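Local structure of extracellular solute-binding protein, family 5 (Chelativorans sp., 6WM6) at residues A[447-450]-A[451-455]; A[469-472]-A[473-477]. The protein binds EDTA and other aminopolycarboxylates in the periplasm and probably delivers them to an ABC transporter. One frame throughout, in Å; residues are numbered along the deposited sequence. Where two conformers were deposited one is given.

In the fold
Both interactions are local contacts that flank strand 456-462 of the mixed sheet, one in the loop before it and the other on the helix after it. Interaction 1 is a surface turn in that loop, about 22 Å from the chain centre to its own centre. Interaction 2 is partly buried, its centre about 14 Å from the chain centre, and lies at the C-terminal end of helix 467-474. The centres of interaction 1 and interaction 2 are about 19 Å apart, and the two do not touch. In residues 447-455 one asparagine amide bonds to backbone atoms, with a small leucine-phenylalanine contact beside it. In residues 469-477 helix-end backbone bonds are joined by apolar packing against helix 489-499, and the Q473 side chain reaches a sulfate.

Interaction 1 of 2, residues A[447-450]-A[451-455]; sequences DYLL and SGNFD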
ATOM      1  N   ASP A 447     -12.431  -6.568  -4.742  1.00 24.93           N
ATOM      2  CA  ASP A 447     -13.289  -5.798  -5.641  1.00 31.64           C
ATOM      3  C   ASP A 447     -14.588  -6.533  -5.952  1.00 26.41           C
ATOM      4  O   ASP A 447     -15.625  -5.895  -6.226  1.00 27.25           O
ATOM      5  CB  ASP A 447     -12.556  -5.543  -6.964  1.00 36.38           C
ATOM      6  CG  ASP A 447     -11.699  -4.294  -6.935  1.00 58.85           C
ATOM      7  OD1 ASP A 447     -11.736  -3.559  -5.924  1.00 56.93           O
ATOM      8  OD2 ASP A 447     -10.991  -4.045  -7.937  1.00 52.71           O
ATOM      9  N   TYR A 448     -14.555  -7.859  -5.955  1.00 23.61           N
ATOM     10  CA  TYR A 448     -15.708  -8.663  -6.349  1.00 22.17           C
ATOM     11  C   TYR A 448     -16.518  -9.170  -5.151  1.00 21.91           C
ATOM     12  O   TYR A 448     -17.503  -9.887  -5.352  1.00 22.51           O
ATOM     13  CB  TYR A 448     -15.260  -9.826  -7.221  1.00 24.81           C
ATOM     14  CG  TYR A 448     -14.716  -9.384  -8.575  1.00 33.35           C
ATOM     15  CD1 TYR A 448     -15.235  -8.267  -9.217  1.00 52.51           C
ATOM     16  CD2 TYR A 448     -13.686 -10.077  -9.196  1.00 50.58           C
ATOM     17  CE1 TYR A 448     -14.752  -7.853 -10.444  1.00 52.53           C
ATOM     18  CE2 TYR A 448     -13.191  -9.667 -10.425  1.00 59.03           C
ATOM     19  CZ  TYR A 448     -13.732  -8.554 -11.042  1.00 60.49           C
ATOM     20  OH  TYR A 448     -13.256  -8.135 -12.262  1.00 67.59           O
ATOM     21  N   LEU A 449     -16.161  -8.792  -3.927  1.00 20.32           N
ATOM     22  CA  LEU A 449     -16.968  -9.190  -2.780  1.00 20.20           C
ATOM     23  C   LEU A 449     -18.366  -8.593  -2.880  1.00 21.11           C
ATOM     24  O   LEU A 449     -18.550  -7.445  -3.308  1.00 22.34           O
ATOM     25  CB  LEU A 449     -16.321  -8.728  -1.471  1.00 22.66           C
ATOM     26  CG  LEU A 449     -15.034  -9.429  -1.060  1.00 19.89           C
ATOM     27  CD1 LEU A 449     -14.368  -8.679   0.091  1.00 23.71           C
ATOM     28  CD2 LEU A 449     -15.295 -10.875  -0.675  1.00 22.68           C
ATOM     29  N   LEU A 450     -19.357  -9.372  -2.458  1.00 19.37           N
ATOM     30  CA  LEU A 450     -20.744  -8.944  -2.369  1.00 20.76           C
ATOM     31  C   LEU A 450     -21.289  -9.354  -1.005  1.00 23.50           C
ATOM     32  O   LEU A 450     -20.851 -10.350  -0.423  1.00 22.29           O
ATOM     33  CB  LEU A 450     -21.605  -9.622  -3.435  1.00 22.84           C
ATOM     34  CG  LEU A 450     -21.182  -9.378  -4.880  1.00 24.47           C
ATOM     35  CD1 LEU A 450     -21.909 -10.368  -5.784  1.00 27.87           C
ATOM     36  CD2 LEU A 450     -21.467  -7.956  -5.300  1.00 26.01           C
ATOM     37  N   SER A 451     -22.290  -8.610  -0.522  1.00 23.51           N
ATOM     38  CA  SER A 451     -22.915  -9.003   0.738  1.00 24.22           C
ATOM     39  C   SER A 451     -23.367 -10.452   0.691  1.00 25.39           C
ATOM     40  O   SER A 451     -23.401 -11.128   1.728  1.00 26.29           O
ATOM     41  CB  SER A 451     -24.098  -8.106   1.056  1.00 29.74           C
ATOM     42  OG  SER A 451     -23.694  -6.782   1.289  1.00 39.61           O
ATOM     43  N   GLY A 452     -23.739 -10.941  -0.486  1.00 23.11           N
ATOM     44  CA  GLY A 452     -24.249 -12.271  -0.639  1.00 23.94           C
ATOM     45  C   GLY A 452     -23.323 -13.385  -1.042  1.00 24.73           C
ATOM     46  O   GLY A 452     -23.797 -14.518  -1.146  1.00 28.10           O
ATOM     47  N   ASN A 453     -22.006 -13.134  -1.248  1.00 23.51           N
ATOM     48  CA  ASN A 453     -21.142 -14.159  -1.823  1.00 22.65           C
ATOM     49  C   ASN A 453     -19.981 -14.620  -0.951  1.00 23.88           C
ATOM     50  O   ASN A 453     -19.123 -15.374  -1.419  1.00 28.04           O
ATOM     51  CB  ASN A 453     -20.642 -13.763  -3.223  1.00 24.79           C
ATOM     52  CG  ASN A 453     -19.569 -12.690  -3.196  1.00 24.21           C
ATOM     53  OD1 ASN A 453     -19.161 -12.193  -2.138  1.00 23.74           O
ATOM     54  ND2 ASN A 453     -19.084 -12.323  -4.379  1.00 27.93           N
ATOM     55  N   PHE A 454     -19.928 -14.216   0.318  1.00 21.42           N
ATOM     56  CA  PHE A 454     -18.862 -14.678   1.205  1.00 19.47           C
ATOM     57  C   PHE A 454     -19.341 -14.581   2.646  1.00 18.67           C
ATOM     58  O   PHE A 454     -20.245 -13.817   2.977  1.00 20.45           O
ATOM     59  CB  PHE A 454     -17.556 -13.859   1.047  1.00 19.67           C
ATOM     60  CG  PHE A 454     -17.589 -12.523   1.745  1.00 19.32           C
ATOM     61  CD1 PHE A 454     -18.346 -11.486   1.236  1.00 18.74           C
ATOM     62  CD2 PHE A 454     -16.887 -12.315   2.906  1.00 18.30           C
ATOM     63  CE1 PHE A 454     -18.399 -10.259   1.857  1.00 19.57           C
ATOM     64  CE2 PHE A 454     -16.930 -11.086   3.556  1.00 20.30           C
ATOM     65  CZ  PHE A 454     -17.680 -10.056   3.032  1.00 19.71           C
ATOM     66  N   ASP A 455     -18.684 -15.334   3.520  1.00 17.74           N
ATOM     67  CA  ASP A 455     -18.827 -15.164   4.960  1.00 17.65           C
ATOM     68  C   ASP A 455     -17.552 -14.699   5.630  1.00 18.08           C
ATOM     69  O   ASP A 455     -17.604 -13.862   6.544  1.00 17.72           O
ATOM     70  CB  ASP A 455     -19.290 -16.493   5.573  1.00 19.02           C
ATOM     71  CG  ASP A 455     -20.565 -17.004   4.952  1.00 20.74           C
ATOM     72  OD1 ASP A 455     -21.575 -16.257   4.989  1.00 22.08           O
ATOM     73  OD2 ASP A 455     -20.580 -18.104   4.352  1.00 22.47           O
TER
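N453 folds back on L450 and Y448 with its amide. A chi1 of 74° tucks N453 CG in over its own backbone, and this turns the amide back to L450. N453 CG then lies 3.7 Å from L450 CB. N453 OD1 accepts a hydrogen bond from L450 N at 2.8 Å, fairly straight (160° at the hydrogen). That donor sits above the plane of the side-chain carbonyl, not on a lone pair. N453 ND2 donates to Y448 O at 3.1 Å, close to the amide plane. L450 CG and CD1 pack against the same ND2. The two bonds fix the rotation of the amide. The backbone here is a type I beta turn over residues 450-453, closed by N453 N to L450 O at 3.1 Å. It precedes strand 456-462. N312 ND2 donates to S451 O and F454 O, and R408 NH1 to G452 O, tying the turn to strand 407-410 and to the end of strand 305-311. F454 follows, and L449 CD2 stands over one face of its ring, 3.9 Å from the F454 ring centroid and 22° off the normal, a CH-pi contact. L450 O lies at the ring edge, 3.2 Å from F454 CD1.

Interaction 2 of 2, residues A[469-472]-A[473-477]; sequences VKAG and QIFLR. With SO4 (sulfate ion), chain D.
Q473 meets K470 where helix 467-474 runs out, and the bonding there is mostly of the 3-10 type. Q473 N donates to K470 O at 2.9 Å. The glutamine side chain was modelled in two conformers. In one of them the chain bends at chi2 (-63°), Q473 NE2 donates to sulfate O3 at 2.6 Å and Q473 OE1 accepts from R480 NH2; these bonds may not hold for the other. R143 NH2, S154 N and Y155 N bind the same sulfate, which probably came from the crystallisation liquor. I474 N bonds to A471 O, three residues back. I474 CD1 presses on the stem of K470, with K470 CE only 3.4 Å away, a tight pair. The lysine NZ reaches past it to Q481 OE1. F475 N also donates to A471 O at 3.0 Å, nearly in line with the carbonyl, so this oxygen is gripped twice. The F475 ring turns an edge to A471, with F475 CD2 3.9 Å from A471 CB. I474 CG2 covers one ring face over its centre, and F486 meets the ring edge-to-face. L476 lays CD2 against G472 O at 3.4 Å and CD1 near G472 CA, while its side chain also touches I495 of helix 489-499. With an alanine here both methyls would be gone, and a gap is likely to open between G472 and I495. The L476 carbonyl O accepts from both T479 OG1 and N482 ND2.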
ATOM      1  N   VAL A 469      -5.993   8.809   7.846  1.00 16.72           N
ATOM      2  CA  VAL A 469      -6.376   8.934   6.441  1.00 17.09           C
ATOM      3  C   VAL A 469      -6.783   7.576   5.893  1.00 17.09           C
ATOM      4  O   VAL A 469      -7.835   7.427   5.258  1.00 18.28           O
ATOM      5  CB  VAL A 469      -5.253   9.587   5.622  1.00 17.79           C
ATOM      6  CG1 VAL A 469      -5.636   9.599   4.123  1.00 17.72           C
ATOM      7  CG2 VAL A 469      -5.000  11.007   6.124  1.00 19.03           C
ATOM      8  N   LYS A 470      -5.987   6.547   6.181  1.00 16.32           N
ATOM      9  CA  LYS A 470      -6.347   5.211   5.722  1.00 16.49           C
ATOM     10  C   LYS A 470      -7.665   4.772   6.327  1.00 17.50           C
ATOM     11  O   LYS A 470      -8.522   4.190   5.642  1.00 18.54           O
ATOM     12  CB  LYS A 470      -5.249   4.208   6.080  1.00 18.90           C
ATOM     13  CG  LYS A 470      -5.558   2.748   5.735  1.00 20.81           C
ATOM     14  CD  LYS A 470      -5.680   2.576   4.245  1.00 22.82           C
ATOM     15  CE  LYS A 470      -5.856   1.110   3.863  1.00 22.29           C
ATOM     16  NZ  LYS A 470      -5.787   0.973   2.406  1.00 24.56           N
ATOM     17  N   ALA A 471      -7.863   5.048   7.611  1.00 16.92           N
ATOM     18  CA  ALA A 471      -9.075   4.604   8.281  1.00 17.18           C
ATOM     19  C   ALA A 471     -10.316   5.183   7.636  1.00 17.49           C
ATOM     20  O   ALA A 471     -11.354   4.507   7.567  1.00 18.35           O
ATOM     21  CB  ALA A 471      -9.000   4.984   9.758  1.00 16.64           C
ATOM     22  N   GLY A 472     -10.235   6.422   7.142  1.00 17.83           N
ATOM     23  CA  GLY A 472     -11.361   7.041   6.468  1.00 19.88           C
ATOM     24  C   GLY A 472     -11.742   6.362   5.173  1.00 21.60           C
ATOM     25  O   GLY A 472     -12.846   6.624   4.653  1.00 25.09           O
ATOM     26  N   GLN A 473     -10.893   5.505   4.632  1.00 19.99           N
ATOM     27  CA  GLN A 473     -11.189   4.741   3.415  0.59 21.65           C
ATOM     28  C   GLN A 473     -11.773   3.376   3.682  1.00 24.67           C
ATOM     29  O   GLN A 473     -12.315   2.758   2.748  1.00 29.22           O
ATOM     30  CB  GLN A 473      -9.891   4.479   2.644  0.59 23.91           C
ATOM     31  CG  GLN A 473      -9.210   5.687   2.146  0.59 20.20           C
ATOM     32  CD  GLN A 473     -10.067   6.427   1.156  0.59 22.76           C
ATOM     33  OE1 GLN A 473     -10.442   5.880   0.118  0.59 26.66           O
ATOM     34  NE2 GLN A 473     -10.404   7.668   1.481  0.59 27.97           N
ATOM     35  N   ILE A 474     -11.726   2.896   4.914  1.00 20.61           N
ATOM     36  CA  ILE A 474     -12.059   1.526   5.259  1.00 23.24           C
ATOM     37  C   ILE A 474     -13.296   1.447   6.145  1.00 23.46           C
ATOM     38  O   ILE A 474     -14.079   0.506   6.026  1.00 26.21           O
ATOM     39  CB  ILE A 474     -10.871   0.835   5.979  1.00 31.45           C
ATOM     40  CG1 ILE A 474      -9.701   0.595   5.046  1.00 41.38           C
ATOM     41  CG2 ILE A 474     -11.343  -0.497   6.608  1.00 33.70           C
ATOM     42  CD1 ILE A 474      -8.489   0.061   5.805  1.00 30.73           C
ATOM     43  N   PHE A 475     -13.454   2.356   7.108  1.00 19.92           N
ATOM     44  CA  PHE A 475     -14.374   2.147   8.220  1.00 19.36           C
ATOM     45  C   PHE A 475     -15.637   2.988   8.129  1.00 22.77           C
ATOM     46  O   PHE A 475     -16.493   2.871   9.003  1.00 25.59           O
ATOM     47  CB  PHE A 475     -13.685   2.390   9.571  1.00 19.73           C
ATOM     48  CG  PHE A 475     -12.544   1.450   9.837  1.00 18.22           C
ATOM     49  CD1 PHE A 475     -12.777   0.188  10.393  1.00 20.83           C
ATOM     50  CD2 PHE A 475     -11.236   1.796   9.556  1.00 17.12           C
ATOM     51  CE1 PHE A 475     -11.733  -0.685  10.633  1.00 21.38           C
ATOM     52  CE2 PHE A 475     -10.197   0.927   9.787  1.00 18.73           C
ATOM     53  CZ  PHE A 475     -10.450  -0.326  10.309  1.00 19.72           C
ATOM     54  N   LEU A 476     -15.767   3.821   7.112  1.00 20.94           N
ATOM     55  CA  LEU A 476     -16.921   4.708   6.995  1.00 21.32           C
ATOM     56  C   LEU A 476     -18.002   4.015   6.188  1.00 21.49           C
ATOM     57  O   LEU A 476     -17.724   3.214   5.282  1.00 23.27           O
ATOM     58  CB  LEU A 476     -16.515   6.017   6.320  1.00 25.30           C
ATOM     59  CG  LEU A 476     -15.962   7.151   7.196  1.00 38.92           C
ATOM     60  CD1 LEU A 476     -14.957   6.681   8.218  1.00 28.94           C
ATOM     61  CD2 LEU A 476     -15.344   8.229   6.313  1.00 33.34           C
ATOM     62  N   ARG A 477     -19.248   4.297   6.533  1.00 24.31           N
ATOM     63  CA  ARG A 477     -20.337   3.846   5.684  1.00 28.20           C
ATOM     64  C   ARG A 477     -20.102   4.387   4.273  1.00 28.73           C
ATOM     65  O   ARG A 477     -19.635   5.517   4.086  1.00 31.54           O
ATOM     66  CB  ARG A 477     -21.669   4.363   6.219  1.00 32.14           C
ATOM     67  CG  ARG A 477     -22.058   3.812   7.568  1.00 44.21           C
ATOM     68  CD  ARG A 477     -23.139   4.680   8.197  1.00 66.65           C
ATOM     69  NE  ARG A 477     -22.591   5.907   8.775  1.00 77.54           N
ATOM     70  CZ  ARG A 477     -23.321   6.835   9.385  1.00 81.75           C
ATOM     71  NH1 ARG A 477     -24.634   6.685   9.495  1.00 82.22           N
ATOM     72  NH2 ARG A 477     -22.737   7.916   9.884  1.00 82.47           N
TER
HETATM   73  S   SO4 D 603     -11.525  10.447  -0.191  1.00 28.75           S
HETATM   74  O1  SO4 D 603     -11.714  10.480  -1.652  1.00 27.10           O
HETATM   75  O2  SO4 D 603     -10.095  10.350   0.114  1.00 26.19           O
HETATM   76  O3  SO4 D 603     -12.157   9.259   0.382  1.00 35.09           O
HETATM   77  O4  SO4 D 603     -12.069  11.663   0.402  1.00 31.82           O
HETATM   78  O   HOH W   1      -9.729   9.109   4.408  1.00 28.26           O